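Long-range contacts in ribosome-inactivating protein 3 (Zea mays, PDB 2PQG), which belongs to the plant ribosome-inactivating protein family and has a fold in which a mixed sheet packs against helices: residues E4-E9 and M123-M128; L56-S61 and R130-L135; N71-G76 and V184-R189; L103-R108 and D172-L177. All blocks are in the same frame, centred on the assembly; numbering follows the deposited sequence.

Interaction 1: residues E4-E9 and M123-M128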
loop_
_atom_site.group_PDB
_atom_site.type_symbol
_atom_site.label_atom_id
_atom_site.label_comp_id
_atom_site.label_asym_id
_atom_site.label_seq_id
_atom_site.Cartn_x
_atom_site.Cartn_y
_atom_site.Cartn_z
ATOM N N GLU A 4 9.993 10.401 4.330
ATOM C CA GLU A 4 10.606 10.178 3.028
ATOM C C GLU A 4 9.841 11.098 2.060
ATOM O O GLU A 4 8.667 11.442 2.294
ATOM C CB GLU A 4 10.474 8.734 2.535
ATOM C CG GLU A 4 10.908 7.695 3.535
ATOM C CD GLU A 4 12.378 7.777 3.887
ATOM O OE1 GLU A 4 13.189 8.077 2.988
ATOM O OE2 GLU A 4 12.723 7.513 5.058
ATOM N N ILE A 5 10.511 11.520 0.989
ATOM C CA ILE A 5 9.904 12.398 -0.009
ATOM C C ILE A 5 10.140 11.871 -1.416
ATOM O O ILE A 5 11.277 11.574 -1.789
ATOM C CB ILE A 5 10.467 13.830 0.075
ATOM C CG1 ILE A 5 10.124 14.448 1.435
ATOM C CG2 ILE A 5 9.891 14.681 -1.051
ATOM C CD1 ILE A 5 10.768 15.801 1.668
ATOM N N PHE A 6 9.065 11.737 -2.188
ATOM C CA PHE A 6 9.178 11.275 -3.557
ATOM C C PHE A 6 8.538 12.281 -4.538
ATOM O O PHE A 6 7.342 12.546 -4.472
ATOM C CB PHE A 6 8.507 9.904 -3.751
ATOM C CG PHE A 6 8.738 9.325 -5.109
ATOM C CD1 PHE A 6 7.692 8.785 -5.831
ATOM C CD2 PHE A 6 10.005 9.366 -5.687
ATOM C CE1 PHE A 6 7.896 8.299 -7.126
ATOM C CE2 PHE A 6 10.221 8.884 -6.978
ATOM C CZ PHE A 6 9.163 8.348 -7.699
ATOM N N PRO A 7 9.349 12.878 -5.434
ATOM C CA PRO A 7 8.901 13.859 -6.432
ATOM C C PRO A 7 8.279 13.087 -7.586
ATOM O O PRO A 7 8.901 12.894 -8.637
ATOM C CB PRO A 7 10.187 14.575 -6.813
ATOM C CG PRO A 7 11.234 13.491 -6.642
ATOM C CD PRO A 7 10.817 12.716 -5.436
ATOM N N VAL A 8 7.042 12.642 -7.391
ATOM C CA VAL A 8 6.361 11.817 -8.384
ATOM C C VAL A 8 6.789 12.185 -9.802
ATOM O O VAL A 8 7.397 11.380 -10.507
ATOM C CB VAL A 8 4.831 11.942 -8.269
ATOM C CG1 VAL A 8 4.148 10.889 -9.128
ATOM C CG2 VAL A 8 4.396 11.820 -6.817
ATOM N N GLU A 9 6.464 13.407 -10.213
ATOM C CA GLU A 9 6.539 13.791 -11.601
ATOM C C GLU A 9 7.934 13.890 -12.165
ATOM O O GLU A 9 8.114 13.961 -13.383
ATOM C CB GLU A 9 5.784 15.109 -11.811
ATOM C CG GLU A 9 4.273 14.998 -11.728
ATOM C CD GLU A 9 3.570 16.187 -12.365
ATOM O OE1 GLU A 9 3.504 16.246 -13.611
ATOM O OE2 GLU A 9 3.093 17.069 -11.622
ATOM N N MET A 123 -0.767 0.534 -12.264
ATOM C CA MET A 123 0.227 1.392 -11.632
ATOM C C MET A 123 1.122 2.084 -12.644
ATOM O O MET A 123 1.026 1.828 -13.847
ATOM C CB MET A 123 1.050 0.571 -10.622
ATOM C CG MET A 123 0.188 -0.149 -9.592
ATOM S SD MET A 123 1.131 -1.361 -8.647
ATOM C CE MET A 123 1.087 -2.779 -9.746
ATOM N N GLY A 124 1.999 2.945 -12.142
ATOM C CA GLY A 124 2.884 3.711 -12.997
ATOM C C GLY A 124 3.049 5.104 -12.401
ATOM O O GLY A 124 2.388 5.468 -11.419
ATOM N N ARG A 125 3.957 5.889 -12.969
ATOM C CA ARG A 125 4.222 7.234 -12.473
ATOM C C ARG A 125 3.014 8.120 -12.757
ATOM O O ARG A 125 2.542 8.838 -11.872
ATOM C CB ARG A 125 5.475 7.805 -13.141
ATOM C CG ARG A 125 5.891 9.163 -12.626
ATOM C CD ARG A 125 6.951 9.767 -13.526
ATOM N NE ARG A 125 8.199 9.008 -13.514
ATOM C CZ ARG A 125 9.045 8.973 -12.488
ATOM N NH1 ARG A 125 10.155 8.253 -12.576
ATOM N NH2 ARG A 125 8.792 9.658 -11.377
ATOM N N ALA A 126 2.506 8.054 -13.985
ATOM C CA ALA A 126 1.342 8.858 -14.347
ATOM C C ALA A 126 0.165 8.501 -13.437
ATOM O O ALA A 126 -0.602 9.374 -13.024
ATOM C CB ALA A 126 0.969 8.628 -15.807
ATOM N N GLU A 127 0.036 7.210 -13.136
ATOM C CA GLU A 127 -1.021 6.703 -12.266
ATOM C C GLU A 127 -0.846 7.241 -10.851
ATOM O O GLU A 127 -1.825 7.522 -10.163
ATOM C CB GLU A 127 -0.986 5.173 -12.222
ATOM C CG GLU A 127 -1.285 4.467 -13.541
ATOM C CD GLU A 127 -2.759 4.500 -13.909
ATOM O OE1 GLU A 127 -3.598 4.806 -13.026
ATOM O OE2 GLU A 127 -3.075 4.205 -15.087
ATOM N N MET A 128 0.404 7.375 -10.411
ATOM C CA MET A 128 0.684 7.896 -9.075
ATOM C C MET A 128 0.491 9.420 -9.029
ATOM O O MET A 128 0.103 9.976 -7.997
ATOM C CB MET A 128 2.111 7.543 -8.652
ATOM C CG MET A 128 2.417 7.907 -7.209
ATOM S SD MET A 128 4.120 7.522 -6.719
ATOM C CE MET A 128 4.047 5.771 -6.431
#
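Val8 and Arg125 mark the nearest approach of the two backbones, CA of Val8 lying 6.5 Å from CA of Arg125 where the chain leaving strand 2-7 passes the first turn of helix 125-135. At the end of the strand Pro7 is the centre of an inverse gamma turn, whose bond from Val8 N to Phe6 O is weak. Branch CG1 of Val8 rests on Met128, 3.9 Å from its CG. With its own CG anti to the backbone N (chi1 -173°) and the next torsion also extended, Met128 reaches on to Phe6. There SD lies at the ring edge, close to the ring plane, 5.0 Å from the centroid of Phe6: an edge-on Met-aromatic contact. In the ribosome-inactivating fold this joins an outermost strand of the mixed sheet to the helix layer, and the aromatic cluster is extended by Phe18, stacked on Phe6, and Tyr13, edge-to-face with it. Beside the ring, at 3.9 Å from Phe6 CZ, Arg125 NH2 approaches obliquely, the guanidinium and ring planes being 41° apart. The same NH2 donates to Val8 O, the carbonyl oxygen meeting the guanidinium at its edge; the modelled separation of 2.4 Å between NH2 and O is doubtfully short. Other bonds fix the rotation of the guanidinium: NE of Arg125 donates to Asn202 OD1, and NH1 to Tyr13 O.

Interaction 2: residues L56-S61 and R130-L135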
loop_
_atom_site.group_PDB
_atom_site.type_symbol
_atom_site.label_atom_id
_atom_site.label_comp_id
_atom_site.label_asym_id
_atom_site.label_seq_id
_atom_site.Cartn_x
_atom_site.Cartn_y
_atom_site.Cartn_z
ATOM N N LEU A 56 4.347 12.313 -0.999
ATOM C CA LEU A 56 4.346 12.210 -2.449
ATOM C C LEU A 56 3.941 13.561 -3.042
ATOM O O LEU A 56 2.836 14.065 -2.812
ATOM C CB LEU A 56 3.364 11.134 -2.905
ATOM C CG LEU A 56 3.516 9.775 -2.220
ATOM C CD1 LEU A 56 2.439 8.818 -2.744
ATOM C CD2 LEU A 56 4.897 9.217 -2.483
ATOM N N LYS A 57 4.841 14.143 -3.819
ATOM C CA LYS A 57 4.591 15.446 -4.423
ATOM C C LYS A 57 4.553 15.415 -5.934
ATOM O O LYS A 57 5.264 14.614 -6.569
ATOM C CB LYS A 57 5.690 16.431 -4.031
ATOM C CG LYS A 57 6.275 16.230 -2.635
ATOM C CD LYS A 57 7.688 16.791 -2.507
ATOM C CE LYS A 57 7.686 18.161 -1.869
ATOM N NZ LYS A 57 8.331 19.176 -2.740
ATOM N N THR A 58 3.700 16.250 -6.512
ATOM C CA THR A 58 3.729 16.476 -7.942
ATOM C C THR A 58 4.416 17.795 -8.241
ATOM O O THR A 58 5.250 18.272 -7.470
ATOM C CB THR A 58 2.309 16.501 -8.538
ATOM O OG1 THR A 58 1.640 17.703 -8.136
ATOM C CG2 THR A 58 1.510 15.298 -8.062
ATOM N N ARG A 59 4.052 18.377 -9.373
ATOM C CA ARG A 59 4.392 19.768 -9.695
ATOM C C ARG A 59 3.291 20.694 -9.183
ATOM O O ARG A 59 3.471 21.913 -9.078
ATOM C CB ARG A 59 4.449 19.937 -11.214
ATOM C CG ARG A 59 4.159 21.360 -11.710
ATOM C CD ARG A 59 4.143 21.464 -13.222
ATOM N NE ARG A 59 4.085 22.853 -13.673
ATOM C CZ ARG A 59 3.154 23.728 -13.298
ATOM N NH1 ARG A 59 2.194 23.366 -12.455
ATOM N NH2 ARG A 59 3.177 24.970 -13.768
ATOM N N THR A 60 2.143 20.108 -8.859
ATOM C CA THR A 60 0.972 20.887 -8.471
ATOM C C THR A 60 0.695 20.768 -6.974
ATOM O O THR A 60 0.637 21.769 -6.261
ATOM C CB THR A 60 -0.282 20.450 -9.251
ATOM O OG1 THR A 60 -0.153 20.841 -10.624
ATOM C CG2 THR A 60 -1.527 21.093 -8.661
ATOM N N SER A 61 0.526 19.535 -6.508
ATOM C CA SER A 61 0.016 19.280 -5.175
ATOM C C SER A 61 0.859 18.241 -4.456
ATOM O O SER A 61 1.954 17.904 -4.903
ATOM C CB SER A 61 -1.427 18.795 -5.257
ATOM O OG SER A 61 -2.061 18.892 -3.997
ATOM N N ARG A 130 -1.751 11.218 -10.798
ATOM C CA ARG A 130 -3.183 11.478 -10.733
ATOM C C ARG A 130 -3.796 11.120 -9.378
ATOM O O ARG A 130 -4.714 11.794 -8.898
ATOM C CB ARG A 130 -3.907 10.718 -11.849
ATOM C CG ARG A 130 -3.585 11.216 -13.243
ATOM C CD ARG A 130 -4.625 10.763 -14.249
ATOM N NE ARG A 130 -4.527 9.340 -14.558
ATOM C CZ ARG A 130 -3.572 8.800 -15.310
ATOM N NH1 ARG A 130 -2.626 9.569 -15.835
ATOM N NH2 ARG A 130 -3.567 7.493 -15.545
ATOM N N ALA A 131 -3.293 10.056 -8.764
ATOM C CA ALA A 131 -3.782 9.624 -7.461
ATOM C C ALA A 131 -3.499 10.677 -6.395
ATOM O O ALA A 131 -4.373 11.007 -5.590
ATOM C CB ALA A 131 -3.133 8.306 -7.077
ATOM N N VAL A 132 -2.277 11.203 -6.386
ATOM C CA VAL A 132 -1.906 12.226 -5.418
ATOM C C VAL A 132 -2.696 13.511 -5.670
ATOM O O VAL A 132 -3.272 14.085 -4.745
ATOM C CB VAL A 132 -0.384 12.535 -5.469
ATOM C CG1 VAL A 132 -0.053 13.736 -4.579
ATOM C CG2 VAL A 132 0.406 11.320 -5.002
ATOM N N ASN A 133 -2.744 13.951 -6.922
ATOM C CA ASN A 133 -3.467 15.172 -7.243
ATOM C C ASN A 133 -4.937 15.051 -6.878
ATOM O O ASN A 133 -5.555 16.017 -6.433
ATOM C CB ASN A 133 -3.291 15.510 -8.728
ATOM C CG ASN A 133 -1.897 16.037 -9.039
ATOM O OD1 ASN A 133 -1.446 15.997 -10.185
ATOM N ND2 ASN A 133 -1.209 16.542 -8.013
ATOM N N ASP A 134 -5.481 13.852 -7.048
ATOM C CA ASP A 134 -6.879 13.576 -6.740
ATOM C C ASP A 134 -7.108 13.590 -5.230
ATOM O O ASP A 134 -7.987 14.300 -4.737
ATOM C CB ASP A 134 -7.266 12.202 -7.289
ATOM C CG ASP A 134 -8.756 12.059 -7.523
ATOM O OD1 ASP A 134 -9.551 12.489 -6.663
ATOM O OD2 ASP A 134 -9.132 11.502 -8.574
ATOM N N LEU A 135 -6.317 12.800 -4.505
ATOM C CA LEU A 135 -6.443 12.706 -3.051
ATOM C C LEU A 135 -6.079 13.998 -2.317
ATOM O O LEU A 135 -6.536 14.235 -1.193
ATOM C CB LEU A 135 -5.598 11.535 -2.525
ATOM C CG LEU A 135 -6.098 10.157 -2.970
ATOM C CD1 LEU A 135 -5.114 9.088 -2.520
ATOM C CD2 LEU A 135 -7.500 9.895 -2.395
HETATM O O HOH W 1 0.431 18.008 -11.328
#
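Val132 presents both methyls of its side chain to the end of strand 51-57. CG2 lies against Leu56, 3.6 Å from its CB, while CG1 reaches the carbonyl oxygen of the same residue and, farther along, Thr58 CG2. Ile63, on the next strand, also packs on Val132, so this valine seats helix 125-135 against the beta hairpin formed by strands 51-57 and 62-68. One residue on, Asn133 reaches from the helix into the hairpin's turn and meets Thr58 coming from the opposite direction. Its ND2 donates to Thr58 OG1 over 3.1 Å; the bond is almost straight, with an N-H...O angle of 171°, and OG1 lies in the amide plane of Asn133. Thr58 CG2 also presses on ND2 of Asn133, at 3.0 Å tight for a methyl, and Ser61 CB lies nearby. The other end of the amide is held by a water, which donates to Asn133 OD1 at 3.0 Å and accepts from Thr60 OG1. Thr58 is held from its own side as well: a chi1 of 72° sets OG1 between backbone N and carbonyl carbon, where it accepts from Thr60 N at 2.6 Å, an ST turn, and from Ser61 N at 2.7 Å, an ST motif. Three N-H groups thus converge on one hydroxyl oxygen, which should hold Thr58 in this rotamer and couples the shape of the turn to the helix.

Interaction 3: residues N71-G76 and V184-R189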
loop_
_atom_site.group_PDB
_atom_site.type_symbol
_atom_site.label_atom_id
_atom_site.label_comp_id
_atom_site.label_asym_id
_atom_site.label_seq_id
_atom_site.Cartn_x
_atom_site.Cartn_y
_atom_site.Cartn_z
ATOM N N ASN A 71 4.037 -3.242 10.263
ATOM C CA ASN A 71 3.539 -4.092 9.182
ATOM C C ASN A 71 3.638 -3.421 7.812
ATOM O O ASN A 71 3.201 -3.977 6.805
ATOM C CB ASN A 71 2.092 -4.521 9.446
ATOM C CG ASN A 71 1.133 -3.357 9.474
ATOM O OD1 ASN A 71 1.401 -2.298 8.899
ATOM N ND2 ASN A 71 -0.005 -3.547 10.129
ATOM N N LEU A 72 4.235 -2.231 7.787
ATOM C CA LEU A 72 4.408 -1.447 6.563
ATOM C C LEU A 72 3.103 -1.195 5.820
ATOM O O LEU A 72 3.061 -1.231 4.590
ATOM C CB LEU A 72 5.418 -2.111 5.611
ATOM C CG LEU A 72 6.916 -1.937 5.904
ATOM C CD1 LEU A 72 7.734 -2.419 4.712
ATOM C CD2 LEU A 72 7.228 -0.472 6.178
ATOM N N TYR A 73 2.032 -0.926 6.557
ATOM C CA TYR A 73 0.764 -0.680 5.898
ATOM C C TYR A 73 0.218 0.704 6.166
ATOM O O TYR A 73 0.397 1.260 7.244
ATOM C CB TYR A 73 -0.268 -1.716 6.315
ATOM C CG TYR A 73 -1.252 -2.034 5.214
ATOM C CD1 TYR A 73 -0.863 -2.785 4.107
ATOM C CD2 TYR A 73 -2.571 -1.582 5.274
ATOM C CE1 TYR A 73 -1.763 -3.084 3.087
ATOM C CE2 TYR A 73 -3.479 -1.871 4.258
ATOM C CZ TYR A 73 -3.070 -2.626 3.169
ATOM O OH TYR A 73 -3.973 -2.937 2.178
ATOM N N LEU A 74 -0.470 1.240 5.166
ATOM C CA LEU A 74 -1.064 2.575 5.230
ATOM C C LEU A 74 -2.212 2.688 6.231
ATOM O O LEU A 74 -3.104 1.841 6.256
ATOM C CB LEU A 74 -1.570 2.955 3.837
ATOM C CG LEU A 74 -2.193 4.322 3.602
ATOM C CD1 LEU A 74 -1.149 5.400 3.767
ATOM C CD2 LEU A 74 -2.756 4.360 2.200
ATOM N N VAL A 75 -2.193 3.732 7.053
ATOM C CA VAL A 75 -3.259 3.933 8.030
ATOM C C VAL A 75 -4.120 5.109 7.591
ATOM O O VAL A 75 -5.339 5.100 7.763
ATOM C CB VAL A 75 -2.707 4.235 9.435
ATOM C CG1 VAL A 75 -3.848 4.330 10.433
ATOM C CG2 VAL A 75 -1.728 3.154 9.850
ATOM N N GLY A 76 -3.477 6.122 7.017
ATOM C CA GLY A 76 -4.201 7.293 6.560
ATOM C C GLY A 76 -3.307 8.223 5.770
ATOM O O GLY A 76 -2.129 7.931 5.562
ATOM N N VAL A 184 3.457 1.691 -3.060
ATOM C CA VAL A 184 4.293 2.045 -1.918
ATOM C C VAL A 184 4.423 0.952 -0.841
ATOM O O VAL A 184 5.492 0.359 -0.694
ATOM C CB VAL A 184 3.809 3.355 -1.277
ATOM C CG1 VAL A 184 4.718 3.741 -0.137
ATOM C CG2 VAL A 184 3.791 4.463 -2.327
ATOM N N CYS A 185 3.356 0.674 -0.097
ATOM C CA CYS A 185 3.429 -0.342 0.949
ATOM C C CYS A 185 3.894 -1.679 0.435
ATOM O O CYS A 185 4.884 -2.237 0.919
ATOM C CB CYS A 185 2.078 -0.553 1.598
ATOM S SG CYS A 185 1.431 0.906 2.394
ATOM N N GLU A 186 3.156 -2.203 -0.535
ATOM C CA GLU A 186 3.477 -3.500 -1.115
ATOM C C GLU A 186 4.761 -3.439 -1.925
ATOM O O GLU A 186 5.424 -4.456 -2.117
ATOM C CB GLU A 186 2.302 -4.000 -1.964
ATOM C CG GLU A 186 1.015 -4.108 -1.159
ATOM C CD GLU A 186 1.037 -5.214 -0.102
ATOM O OE1 GLU A 186 2.136 -5.634 0.305
ATOM O OE2 GLU A 186 -0.047 -5.659 0.338
ATOM N N GLY A 187 5.112 -2.248 -2.397
ATOM C CA GLY A 187 6.347 -2.104 -3.137
ATOM C C GLY A 187 7.502 -2.276 -2.159
ATOM O O GLY A 187 8.548 -2.836 -2.504
ATOM N N LEU A 188 7.305 -1.802 -0.929
ATOM C CA LEU A 188 8.326 -1.895 0.111
ATOM C C LEU A 188 8.442 -3.329 0.660
ATOM O O LEU A 188 9.545 -3.832 0.882
ATOM C CB LEU A 188 8.007 -0.916 1.251
ATOM C CG LEU A 188 8.043 0.596 0.982
ATOM C CD1 LEU A 188 7.447 1.338 2.167
ATOM C CD2 LEU A 188 9.465 1.067 0.729
ATOM N N ARG A 189 7.302 -3.980 0.871
ATOM C CA ARG A 189 7.277 -5.348 1.377
ATOM C C ARG A 189 7.840 -6.375 0.393
ATOM O O ARG A 189 8.651 -7.225 0.760
ATOM C CB ARG A 189 5.845 -5.778 1.692
ATOM C CG ARG A 189 5.211 -5.201 2.926
ATOM C CD ARG A 189 3.751 -5.612 2.930
ATOM N NE ARG A 189 3.053 -5.166 4.125
ATOM C CZ ARG A 189 1.784 -5.451 4.388
ATOM N NH1 ARG A 189 1.080 -6.177 3.533
ATOM N NH2 ARG A 189 1.225 -5.029 5.513
#
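Leu72 and Leu188 form the apolar centre, crossing at about a right angle with Leu72 CD1 3.8 Å from Leu188 CB. Here the link between antiparallel strands 62-68 and 74-78 meets the end of helix 171-189, the long helix crossing the middle of the ribosome-inactivating fold. The side chain of Leu72 slides past the aliphatic part of Arg189 in the opposite direction. Next to it, Cys185 SG touches Leu74 CB at 3.9 Å and lies 5.2 Å from the centroid of the Tyr73 ring, an oblique sulfur-aromatic contact. CB of Cys185 also lies against the backbone, 3.2 Å from Leu72 O. Farther out CD1 of Tyr73 lies over one face of the Arg189 guanidinium, 3.4 Å from its NH2, the two planes being 32° apart. Arg189 also pairs with Glu186 in a salt bridge, and has a cation-pi partner in Trp220; Tyr73 OH is hydrogen-bonded to Gly107 O. At the polar edge the extended Arg189 donates two hydrogen bonds side-on to a single backbone oxygen, from NH2 (2.6 Å) and NE (2.9 Å) to Asn71 O. NE sits nearly on the line of the carbonyl bond (161°), whereas NH2 is tilted 26° from the carbonyl plane.

Interaction 4: residues L103-R108 and D172-L177; sequences LGFGGR and DTKSKL
A chi1 of 49° turns the ring of Phe105 to helix 171-189, where Lys174, extended beyond CG, lays its methylenes across it. CG of Lys174 sits over the face, 3.8 Å from the ring centroid of Phe105 and 16° off the normal, a CH-pi contact; farther along, CE passes 3.9 Å from Phe105 CG. On the opposite face lies Leu103 CB, from within the same loop, displaced toward the rim. At the ring's edge, Thr173 CG2 lies in the ring plane, 3.9 Å from Phe105 CZ, and Leu177 CD1 comes to the edge, 4.1 Å from CE1 of Phe105. Leu103 and Leu177 meet tip to tip, with 3.6 Å between their CD1 atoms. In this way the glycine-rich loop between strand 101-102 and helix 109-112 is laid against the long helix of the ribosome-inactivating fold. Leu112 of helix 109-112 touches both Phe105 and Lys174, and Leu135 of helix 125-135 packs on Thr173 and Leu177. NZ of Lys174 is 5.5 Å from the centroid of the Phe105 ring, too far for more than a weak cation-pi attraction, and forms a salt bridge with Asp168. The chemistry therefore implies cohesion by dispersion and burial of apolar surface, with the lysine contributing its hydrocarbon chain to the ring and its charge to the aspartate.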
loop_
_atom_site.group_PDB
_atom_site.type_symbol
_atom_site.label_atom_id
_atom_site.label_comp_id
_atom_site.label_asym_id
_atom_site.label_seq_id
_atom_site.Cartn_x
_atom_site.Cartn_y
_atom_site.Cartn_z
ATOM N N LEU A 103 -12.550 7.694 6.762
ATOM C CA LEU A 103 -12.827 7.574 5.338
ATOM C C LEU A 103 -14.171 6.860 5.154
ATOM O O LEU A 103 -14.851 7.037 4.144
ATOM C CB LEU A 103 -11.698 6.801 4.635
ATOM C CG LEU A 103 -10.453 7.615 4.222
ATOM C CD1 LEU A 103 -9.290 6.712 3.779
ATOM C CD2 LEU A 103 -10.846 8.559 3.092
ATOM N N GLY A 104 -14.563 6.068 6.148
ATOM C CA GLY A 104 -15.824 5.354 6.060
ATOM C C GLY A 104 -15.650 3.906 5.635
ATOM O O GLY A 104 -16.557 3.088 5.789
ATOM N N PHE A 105 -14.480 3.590 5.090
ATOM C CA PHE A 105 -14.182 2.233 4.653
ATOM C C PHE A 105 -12.814 1.843 5.200
ATOM O O PHE A 105 -12.048 2.712 5.622
ATOM C CB PHE A 105 -14.216 2.152 3.122
ATOM C CG PHE A 105 -13.424 3.223 2.429
ATOM C CD1 PHE A 105 -12.114 2.991 2.036
ATOM C CD2 PHE A 105 -13.996 4.460 2.153
ATOM C CE1 PHE A 105 -11.383 3.971 1.371
ATOM C CE2 PHE A 105 -13.276 5.454 1.490
ATOM C CZ PHE A 105 -11.966 5.209 1.097
ATOM N N GLY A 106 -12.512 0.548 5.217
ATOM C CA GLY A 106 -11.233 0.101 5.742
ATOM C C GLY A 106 -10.140 -0.030 4.693
ATOM O O GLY A 106 -10.376 0.182 3.504
ATOM N N GLY A 107 -8.945 -0.404 5.137
ATOM C CA GLY A 107 -7.817 -0.550 4.234
ATOM C C GLY A 107 -7.596 -1.911 3.593
ATOM O O GLY A 107 -6.661 -2.074 2.810
ATOM N N ARG A 108 -8.479 -2.890 3.949
ATOM C CA ARG A 108 -8.398 -4.218 3.350
ATOM C C ARG A 108 -8.627 -4.159 1.844
ATOM O O ARG A 108 -9.372 -3.311 1.352
ATOM C CB ARG A 108 -9.413 -5.161 4.000
ATOM C CG ARG A 108 -8.846 -5.992 5.139
ATOM C CD ARG A 108 -9.697 -5.866 6.392
ATOM N NE ARG A 108 -9.138 -4.901 7.336
ATOM C CZ ARG A 108 -8.955 -5.142 8.630
ATOM N NH1 ARG A 108 -9.286 -6.321 9.139
ATOM N NH2 ARG A 108 -8.440 -4.207 9.416
ATOM N N ASP A 172 -13.928 6.613 -6.417
ATOM C CA ASP A 172 -12.731 7.270 -6.937
ATOM C C ASP A 172 -11.585 7.263 -5.932
ATOM O O ASP A 172 -10.447 6.949 -6.285
ATOM C CB ASP A 172 -13.053 8.709 -7.351
ATOM C CG ASP A 172 -11.850 9.433 -7.914
ATOM O OD1 ASP A 172 -11.269 8.949 -8.913
ATOM O OD2 ASP A 172 -11.488 10.489 -7.350
ATOM N N THR A 173 -11.886 7.612 -4.686
ATOM C CA THR A 173 -10.885 7.619 -3.636
ATOM C C THR A 173 -10.367 6.193 -3.399
ATOM O O THR A 173 -9.161 5.969 -3.345
ATOM C CB THR A 173 -11.467 8.176 -2.322
ATOM O OG1 THR A 173 -11.789 9.560 -2.492
ATOM C CG2 THR A 173 -10.473 8.040 -1.191
ATOM N N LYS A 174 -11.266 5.226 -3.257
ATOM C CA LYS A 174 -10.822 3.851 -3.041
ATOM C C LYS A 174 -9.864 3.420 -4.140
ATOM O O LYS A 174 -8.918 2.673 -3.902
ATOM C CB LYS A 174 -12.004 2.883 -3.037
ATOM C CG LYS A 174 -12.935 3.039 -1.874
ATOM C CD LYS A 174 -13.911 1.890 -1.857
ATOM C CE LYS A 174 -15.097 2.204 -0.990
ATOM N NZ LYS A 174 -16.230 1.326 -1.369
ATOM N N SER A 175 -10.126 3.897 -5.349
ATOM C CA SER A 175 -9.325 3.558 -6.511
ATOM C C SER A 175 -7.925 4.146 -6.445
ATOM O O SER A 175 -6.947 3.446 -6.690
ATOM C CB SER A 175 -10.039 4.037 -7.771
ATOM O OG SER A 175 -9.239 3.825 -8.912
ATOM N N LYS A 176 -7.839 5.431 -6.118
ATOM C CA LYS A 176 -6.557 6.119 -6.015
ATOM C C LYS A 176 -5.753 5.586 -4.824
ATOM O O LYS A 176 -4.523 5.452 -4.889
ATOM C CB LYS A 176 -6.797 7.619 -5.874
ATOM C CG LYS A 176 -7.502 8.224 -7.099
ATOM C CD LYS A 176 -6.635 8.035 -8.341
ATOM C CE LYS A 176 -7.239 8.633 -9.602
ATOM N NZ LYS A 176 -8.206 7.708 -10.233
ATOM N N LEU A 177 -6.452 5.259 -3.742
ATOM C CA LEU A 177 -5.789 4.741 -2.557
ATOM C C LEU A 177 -5.168 3.367 -2.753
ATOM O O LEU A 177 -4.057 3.126 -2.288
ATOM C CB LEU A 177 -6.756 4.714 -1.369
ATOM C CG LEU A 177 -6.903 6.062 -0.648
ATOM C CD1 LEU A 177 -7.893 5.951 0.494
ATOM C CD2 LEU A 177 -5.536 6.508 -0.128
#

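In the fold
From the N terminus, strand 2-7 waits more than a hundred residues for its partner at 123-128, so interaction 1 closes a long loop. Three first segments, 56-61, 71-76 and 103-108, open inside that loop, and their partners follow after it; interaction 1 therefore crosses the other three. Interaction 2 closes next, at 130-135, and crosses interactions 3 and 4. Interaction 4 closes at 172-177, nested inside the loop that interaction 3 completes at 184-189. Interactions 1 and 2 bind helix 125-135 to neighbouring strands of the sheet. Helix 171-189, which packs beside helix 125-135 where interactions 2 and 4 touch, is joined by interaction 3 to the link before strand 74-78 and by interaction 4 to the loop after strand 101-102.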